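Local atomic coordinates of cupin 2, conserved barrel domain protein (Novosphingobium aromaticivorans DSM 12444, PDB entry 3ES1), a protein that is of unknown function but has a cupin-like fold and forms an assembly of two copies. Residues G20-A23 with A27-K30; S31-P36 with D65-E70; T74-S79 with H95-I100. All blocks are in the same frame, centred on the assembly; numbering follows the deposited sequence.

Contact 1 of 3, residues G20-A23 with A27-K30; sequences GHDA and AVFK
G20 and V28 form an antiparallel hydrogen-bonded pair, with G20 N 3.0 Å from V28 O and V28 N 2.9 Å from G20 O. The second of these bonds is almost straight, at 179°. H21 and A27 follow as a non-hydrogen-bonded pair. A27 CA also gives a CH...O contact to G20 O at 3.4 Å. V28 meets the other segment with both methyls. Its CG2 sits 3.6 Å from G20 O, beside a residue that has no side chain. CG1 points anti to the carbonyl carbon (chi1 -54°) and meets the D22 carboxylate, with CG1 3.8 Å from OD2. The two side chains cross at about a right angle. D22 OD1 is turned to the hairpin loop, where it accepts from H24 N and R26 N. Replacing V28 by an alanine removes both methyls, which would probably leave a gap beside G20 O and the D22 carboxylate. H21 and A27 lie on the other face. The H21 ring stacks there with Y157 of the second subunit. A27 N bonds to D115 OD2 of that subunit. The pairs close the loop end of the hairpin of strands 14-21 and 27-39; within this chain 14-21 is an outermost strand.

Contact 2 of 3, residues S31-P36 with D65-E70; sequences SEDVTP and DGRQRE
A salt bridge between D33 and R67 ties strand 27-39 to the long loop between strands 45-53 and 79-86. R67 lies in a tight turn of that loop, an Asx turn in which D65 OD1 accepts from R67 N at 2.8 Å. The same turn has a backbone bond from Q68 N to D65 O at 2.9 Å. The R67 side chain starts out extended, with CG anti to the backbone N (chi1 173°), and bends only at chi3. It comes at D33 from the opposite direction. NH1 gives a bond of 2.9 Å to D33 OD2, with an angle of 167° at the hydrogen. OD2 lies at the guanidinium edge, close to its plane. The donor, however, stands above the carboxylate plane, and the two flat groups are turned 70° apart. T35 OG1 reaches D33 OD2 from the same face, at 2.8 Å. This hydroxyl passes R67 NH1 at 3.9 Å. OD2 thus accepts from R67 and T35, with a water close by that accepts from R67 NH2 at 2.9 Å. The other oxygen, OD1, pairs with NE of R16 on strand 14-21, while R16 NH1 forms a salt bridge with D65 OD1 and so ties the turn to that strand. D33 therefore sits between two arginines, and these positive groups would be expected to keep it ionised. The contact lies near the surface, where the loop turn meets one side of three neighbouring strands: 14-21 holds R16, 27-39 holds D33 and T35, and 45-53 carries L49, whose backbone O accepts from R67 NE, and packs L48 against both R67 and T35.

Contact 3 of 3, residues T74-S79 with H95-I100; sequences TLDGGS and HRTNSI
D76 lays its carboxylate against T97, and this is the close-packed part of the contact. D76 OD2 is 3.4 Å from T97 CB and 3.7 Å from T97 CG2. The two side chains cross at about a right angle. The aspartate CB also comes to 3.8 Å from the backbone O of N98. With chi1 at -69°, D76 CG lies beside its own backbone N, and the carboxylate extends over the threonine. On T97, CG2 is the branch that meets D76. The hydroxyl OG1 is 2.6 Å from S99 OG, within its own segment.

D76 has a positive phi of 63° in a type II beta turn from T74 to G77. That turn is closed by a bond of 2.8 Å from G77 N to T74 O.

The other side is looser and is joined by water. L75 O and N98 O are both acceptors, and one water donates to each of them, at 2.9 Å from N98 O. A second water donates to L75 O and accepts from N98 ND2 at 3.1 Å. N98 is the centre of an inverse gamma turn that leads into strand 99-107. Its backbone also bonds to A154, while G78 bonds to E153, so both segments are anchored on the end of strand 145-153 and the residue after it. The contact joins the loop before strand 79-86 to the start of strand 99-107 in the main sheet of the cupin-like fold.

No direct hydrogen bond joins the two segments. A carboxylate set against carbon atoms and two bridging waters imply a small surface junction resting on van der Waals contact and solvent.

In the fold
From the N terminus the three contacts follow in series, and none nests within or crosses another. Contact 1 closes the short hairpin loop between strands 14-21 and 27-39. The chain then runs straight into contact 2, which closes a longer loop that includes strand 45-53 and brings the loop after it back to strand 27-39. Contact 3 begins a few residues later. It closes the loop that runs through strand 79-86 and returns to the start of strand 99-107. Contacts 1 and 2 share strand 27-39, with centres about 16 Å apart. All three reach the main antiparallel sheet, and all touch the second subunit.

Contact 1 of 3, residues G20-A23 with A27-K30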
loop_
_atom_site.group_PDB
_atom_site.type_symbol
_atom_site.label_atom_id
_atom_site.label_comp_id
_atom_site.label_asym_id
_atom_site.label_seq_id
_atom_site.Cartn_x
_atom_site.Cartn_y
_atom_site.Cartn_z
ATOM N N GLY A 20 -8.061 -15.018 6.318
ATOM C CA GLY A 20 -7.241 -16.108 6.862
ATOM C C GLY A 20 -7.783 -17.453 6.428
ATOM O O GLY A 20 -8.715 -17.521 5.634
ATOM N N HIS A 21 -7.202 -18.506 6.992
ATOM C CA HIS A 21 -7.618 -19.895 6.719
ATOM C C HIS A 21 -8.130 -20.537 7.978
ATOM O O HIS A 21 -7.636 -20.248 9.077
ATOM C CB HIS A 21 -6.425 -20.707 6.204
ATOM C CG HIS A 21 -5.986 -20.328 4.834
ATOM N ND1 HIS A 21 -5.005 -19.391 4.609
ATOM C CD2 HIS A 21 -6.428 -20.718 3.613
ATOM C CE1 HIS A 21 -4.861 -19.220 3.302
ATOM N NE2 HIS A 21 -5.706 -20.017 2.675
ATOM N N ASP A 22 -9.153 -21.364 7.817
ATOM C CA ASP A 22 -9.722 -22.095 8.945
ATOM C C ASP A 22 -9.069 -23.461 9.091
ATOM O O ASP A 22 -8.082 -23.783 8.405
ATOM C CB ASP A 22 -11.266 -22.138 8.906
ATOM C CG ASP A 22 -11.816 -23.037 7.800
ATOM O OD1 ASP A 22 -10.990 -23.745 7.214
ATOM O OD2 ASP A 22 -13.054 -23.038 7.570
ATOM N N ALA A 23 -9.601 -24.255 10.010
ATOM C CA ALA A 23 -8.962 -25.535 10.353
ATOM C C ALA A 23 -9.119 -26.512 9.230
ATOM O O ALA A 23 -8.507 -27.562 9.234
ATOM C CB ALA A 23 -9.563 -26.127 11.637
ATOM N N ALA A 27 -10.473 -20.516 2.936
ATOM C CA ALA A 27 -10.331 -19.045 3.023
ATOM C C ALA A 27 -11.620 -18.439 3.577
ATOM O O ALA A 27 -12.720 -18.620 3.051
ATOM C CB ALA A 27 -9.936 -18.423 1.678
ATOM N N VAL A 28 -11.433 -17.779 4.707
ATOM C CA VAL A 28 -12.494 -17.182 5.489
ATOM C C VAL A 28 -12.118 -15.778 5.928
ATOM O O VAL A 28 -10.964 -15.365 5.789
ATOM C CB VAL A 28 -12.773 -18.020 6.773
ATOM C CG1 VAL A 28 -13.035 -19.452 6.428
ATOM C CG2 VAL A 28 -11.601 -17.955 7.757
ATOM N N PHE A 29 -13.110 -15.057 6.441
ATOM C CA PHE A 29 -12.877 -13.730 7.094
ATOM C C PHE A 29 -12.432 -13.938 8.527
ATOM O O PHE A 29 -13.079 -14.665 9.280
ATOM C CB PHE A 29 -14.142 -12.829 6.982
ATOM C CG PHE A 29 -14.450 -12.445 5.572
ATOM C CD1 PHE A 29 -13.745 -11.438 4.946
ATOM C CD2 PHE A 29 -15.422 -13.114 4.837
ATOM C CE1 PHE A 29 -14.045 -11.097 3.611
ATOM C CE2 PHE A 29 -15.675 -12.800 3.494
ATOM C CZ PHE A 29 -14.971 -11.814 2.891
ATOM N N LYS A 30 -11.312 -13.304 8.880
ATOM C CA LYS A 30 -10.641 -13.474 10.176
ATOM C C LYS A 30 -11.120 -12.417 11.162
ATOM O O LYS A 30 -11.408 -12.720 12.306
ATOM C CB LYS A 30 -9.123 -13.417 10.000
ATOM C CG LYS A 30 -8.308 -13.700 11.274
ATOM C CD LYS A 30 -6.793 -13.698 11.068
ATOM C CE LYS A 30 -6.068 -13.504 12.411
ATOM N NZ LYS A 30 -5.627 -14.788 13.059
#

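Contact 2 of 3, residues S31-P36 with D65-E70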
loop_
_atom_site.group_PDB
_atom_site.type_symbol
_atom_site.label_atom_id
_atom_site.label_comp_id
_atom_site.label_asym_id
_atom_site.label_seq_id
_atom_site.Cartn_x
_atom_site.Cartn_y
_atom_site.Cartn_z
ATOM N N SER A 31 -11.222 -11.180 10.686
ATOM C CA SER A 31 -11.707 -10.073 11.480
ATOM C C SER A 31 -12.127 -8.886 10.625
ATOM O O SER A 31 -11.687 -8.707 9.466
ATOM C CB SER A 31 -10.645 -9.604 12.478
ATOM O OG SER A 31 -9.558 -9.008 11.804
ATOM N N GLU A 32 -12.995 -8.088 11.213
ATOM C CA GLU A 32 -13.415 -6.817 10.615
ATOM C C GLU A 32 -13.681 -5.793 11.684
ATOM O O GLU A 32 -14.261 -6.108 12.725
ATOM C CB GLU A 32 -14.659 -7.018 9.770
ATOM C CG GLU A 32 -15.235 -5.745 9.119
ATOM C CD GLU A 32 -16.482 -6.009 8.282
ATOM O OE1 GLU A 32 -17.078 -7.106 8.373
ATOM O OE2 GLU A 32 -16.922 -5.078 7.574
ATOM N N ASP A 33 -13.234 -4.576 11.437
ATOM C CA ASP A 33 -13.404 -3.488 12.408
ATOM C C ASP A 33 -13.451 -2.170 11.699
ATOM O O ASP A 33 -12.910 -2.034 10.631
ATOM C CB ASP A 33 -12.281 -3.444 13.465
ATOM C CG ASP A 33 -10.900 -3.212 12.881
ATOM O OD1 ASP A 33 -10.235 -4.196 12.539
ATOM O OD2 ASP A 33 -10.457 -2.045 12.790
ATOM N N VAL A 34 -14.089 -1.192 12.346
ATOM C CA VAL A 34 -14.093 0.186 11.853
ATOM C C VAL A 34 -13.565 1.042 12.995
ATOM O O VAL A 34 -14.202 1.124 14.045
ATOM C CB VAL A 34 -15.532 0.650 11.446
ATOM C CG1 VAL A 34 -15.586 2.151 11.108
ATOM C CG2 VAL A 34 -16.069 -0.219 10.287
ATOM N N THR A 35 -12.406 1.667 12.764
ATOM C CA THR A 35 -11.598 2.312 13.808
ATOM C C THR A 35 -11.086 3.708 13.393
ATOM O O THR A 35 -10.592 3.881 12.292
ATOM C CB THR A 35 -10.354 1.439 14.115
ATOM O OG1 THR A 35 -10.797 0.123 14.454
ATOM C CG2 THR A 35 -9.584 1.959 15.313
ATOM N N PRO A 36 -11.207 4.712 14.284
ATOM C CA PRO A 36 -10.716 6.051 13.966
ATOM C C PRO A 36 -9.211 6.175 13.988
ATOM O O PRO A 36 -8.544 5.472 14.721
ATOM C CB PRO A 36 -11.332 6.906 15.085
ATOM C CG PRO A 36 -11.405 5.961 16.257
ATOM C CD PRO A 36 -11.840 4.661 15.619
ATOM N N ASP A 65 -2.355 -10.730 15.092
ATOM C CA ASP A 65 -2.881 -9.435 14.628
ATOM C C ASP A 65 -1.743 -8.430 14.493
ATOM O O ASP A 65 -1.043 -8.125 15.454
ATOM C CB ASP A 65 -3.973 -8.879 15.549
ATOM C CG ASP A 65 -4.639 -7.667 14.980
ATOM O OD1 ASP A 65 -4.026 -6.910 14.203
ATOM O OD2 ASP A 65 -5.788 -7.415 15.315
ATOM N N GLY A 66 -1.547 -7.973 13.259
ATOM C CA GLY A 66 -0.454 -7.117 12.903
ATOM C C GLY A 66 -0.490 -5.780 13.622
ATOM O O GLY A 66 0.529 -5.104 13.758
ATOM N N ARG A 67 -1.665 -5.446 14.140
ATOM C CA ARG A 67 -1.877 -4.174 14.814
ATOM C C ARG A 67 -1.408 -4.301 16.275
ATOM O O ARG A 67 -1.162 -3.325 16.952
ATOM C CB ARG A 67 -3.364 -3.778 14.712
ATOM C CG ARG A 67 -3.773 -2.625 15.472
ATOM C CD ARG A 67 -5.275 -2.342 15.242
ATOM N NE ARG A 67 -5.552 -1.571 14.038
ATOM C CZ ARG A 67 -6.724 -1.529 13.397
ATOM N NH1 ARG A 67 -7.770 -2.194 13.844
ATOM N NH2 ARG A 67 -6.859 -0.805 12.301
ATOM N N GLN A 68 -1.206 -5.535 16.709
ATOM C CA GLN A 68 -0.903 -5.814 18.102
ATOM C C GLN A 68 0.377 -6.598 18.241
ATOM O O GLN A 68 0.538 -7.363 19.175
ATOM C CB GLN A 68 -2.034 -6.623 18.755
ATOM C CG GLN A 68 -3.406 -5.994 18.692
ATOM C CD GLN A 68 -3.500 -4.694 19.486
ATOM O OE1 GLN A 68 -2.735 -4.464 20.438
ATOM N NE2 GLN A 68 -4.451 -3.843 19.113
ATOM N N ARG A 69 1.266 -6.460 17.291
ATOM C CA ARG A 69 2.516 -7.199 17.298
ATOM C C ARG A 69 3.557 -6.497 18.152
ATOM O O ARG A 69 3.760 -5.280 18.052
ATOM C CB ARG A 69 3.004 -7.358 15.850
ATOM C CG ARG A 69 4.263 -8.131 15.654
ATOM C CD ARG A 69 4.704 -8.125 14.175
ATOM N NE ARG A 69 3.660 -8.460 13.220
ATOM C CZ ARG A 69 3.250 -9.696 12.987
ATOM N NH1 ARG A 69 3.757 -10.694 13.709
ATOM N NH2 ARG A 69 2.334 -9.949 12.063
ATOM N N GLU A 70 4.194 -7.287 19.008
ATOM C CA GLU A 70 5.345 -6.837 19.798
ATOM C C GLU A 70 6.425 -6.280 18.897
ATOM O O GLU A 70 6.675 -6.757 17.798
ATOM C CB GLU A 70 5.923 -7.984 20.638
HETATM O O HOH W 1 -9.538 -0.271 11.219
#

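Contact 3 of 3, residues T74-S79 with H95-I100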
loop_
_atom_site.group_PDB
_atom_site.type_symbol
_atom_site.label_atom_id
_atom_site.label_comp_id
_atom_site.label_asym_id
_atom_site.label_seq_id
_atom_site.Cartn_x
_atom_site.Cartn_y
_atom_site.Cartn_z
ATOM N N THR A 74 15.242 -5.357 14.198
ATOM C CA THR A 74 15.451 -4.464 13.054
ATOM C C THR A 74 14.507 -3.257 13.035
ATOM O O THR A 74 13.322 -3.351 12.759
ATOM C CB THR A 74 15.261 -5.192 11.687
ATOM O OG1 THR A 74 16.198 -6.274 11.572
ATOM C CG2 THR A 74 15.454 -4.213 10.527
ATOM N N LEU A 75 15.059 -2.097 13.303
ATOM C CA LEU A 75 14.312 -0.873 13.028
ATOM C C LEU A 75 13.777 -0.946 11.594
ATOM O O LEU A 75 14.536 -1.162 10.655
ATOM C CB LEU A 75 15.212 0.341 13.194
ATOM C CG LEU A 75 14.557 1.669 13.502
ATOM C CD1 LEU A 75 13.380 1.472 14.428
ATOM C CD2 LEU A 75 15.643 2.559 14.120
ATOM N N ASP A 76 12.466 -0.759 11.457
ATOM C CA ASP A 76 11.753 -0.762 10.142
ATOM C C ASP A 76 11.834 -2.104 9.411
ATOM O O ASP A 76 11.597 -2.183 8.183
ATOM C CB ASP A 76 12.260 0.366 9.226
ATOM C CG ASP A 76 11.853 1.757 9.728
ATOM O OD1 ASP A 76 10.630 2.018 9.917
ATOM O OD2 ASP A 76 12.764 2.585 9.938
ATOM N N GLY A 77 12.178 -3.128 10.194
ATOM C CA GLY A 77 12.130 -4.535 9.772
ATOM C C GLY A 77 10.731 -4.955 9.332
ATOM O O GLY A 77 9.744 -4.390 9.767
ATOM N N GLY A 78 10.650 -5.927 8.441
ATOM C CA GLY A 78 9.356 -6.398 7.952
ATOM C C GLY A 78 8.569 -5.360 7.169
ATOM O O GLY A 78 9.125 -4.582 6.409
ATOM N N SER A 79 7.253 -5.379 7.332
ATOM C CA SER A 79 6.385 -4.377 6.706
ATOM C C SER A 79 5.398 -3.797 7.664
ATOM O O SER A 79 5.053 -4.377 8.694
ATOM C CB SER A 79 5.649 -4.916 5.458
ATOM O OG SER A 79 4.563 -5.786 5.755
ATOM N N HIS A 95 12.854 13.245 8.363
ATOM C CA HIS A 95 13.623 12.038 8.666
ATOM C C HIS A 95 13.745 11.076 7.500
ATOM O O HIS A 95 13.037 11.169 6.497
ATOM C CB HIS A 95 13.076 11.290 9.899
ATOM C CG HIS A 95 11.857 10.452 9.636
ATOM N ND1 HIS A 95 10.798 10.887 8.869
ATOM C CD2 HIS A 95 11.513 9.215 10.074
ATOM C CE1 HIS A 95 9.874 9.941 8.816
ATOM N NE2 HIS A 95 10.284 8.918 9.539
ATOM N N ARG A 96 14.659 10.146 7.700
ATOM C CA ARG A 96 14.965 9.095 6.728
ATOM C C ARG A 96 14.827 7.754 7.405
ATOM O O ARG A 96 15.174 7.620 8.549
ATOM C CB ARG A 96 16.411 9.242 6.260
ATOM C CG ARG A 96 16.886 8.241 5.267
ATOM C CD ARG A 96 18.383 8.314 5.131
ATOM N NE ARG A 96 18.816 9.628 4.716
ATOM C CZ ARG A 96 19.694 10.386 5.355
ATOM N NH1 ARG A 96 20.278 9.980 6.465
ATOM N NH2 ARG A 96 19.993 11.579 4.864
ATOM N N THR A 97 14.308 6.765 6.688
ATOM C CA THR A 97 14.168 5.397 7.218
ATOM C C THR A 97 14.789 4.394 6.254
ATOM O O THR A 97 14.946 4.658 5.050
ATOM C CB THR A 97 12.668 4.977 7.500
ATOM O OG1 THR A 97 11.891 5.022 6.278
ATOM C CG2 THR A 97 11.980 5.905 8.564
ATOM N N ASN A 98 15.087 3.238 6.822
ATOM C CA ASN A 98 15.611 2.077 6.078
ATOM C C ASN A 98 14.489 1.192 5.528
ATOM O O ASN A 98 14.177 0.079 6.011
ATOM C CB ASN A 98 16.614 1.292 6.915
ATOM C CG ASN A 98 17.859 2.084 7.211
ATOM O OD1 ASN A 98 18.161 3.062 6.544
ATOM N ND2 ASN A 98 18.585 1.670 8.207
ATOM N N SER A 99 13.902 1.737 4.481
ATOM C CA SER A 99 12.702 1.191 3.886
ATOM C C SER A 99 12.429 1.823 2.540
ATOM O O SER A 99 12.908 2.910 2.227
ATOM C CB SER A 99 11.499 1.448 4.807
ATOM O OG SER A 99 11.261 2.843 5.002
ATOM N N ILE A 100 11.642 1.110 1.758
ATOM C CA ILE A 100 10.941 1.712 0.621
ATOM C C ILE A 100 9.493 1.793 1.050
ATOM O O ILE A 100 8.970 0.876 1.648
ATOM C CB ILE A 100 11.132 0.908 -0.723
ATOM C CG1 ILE A 100 10.632 1.699 -1.945
ATOM C CG2 ILE A 100 10.505 -0.525 -0.720
ATOM C CD1 ILE A 100 10.950 1.012 -3.316
HETATM O O HOH W 2 14.826 -1.746 8.103
HETATM O O HOH W 3 16.514 0.335 10.161
#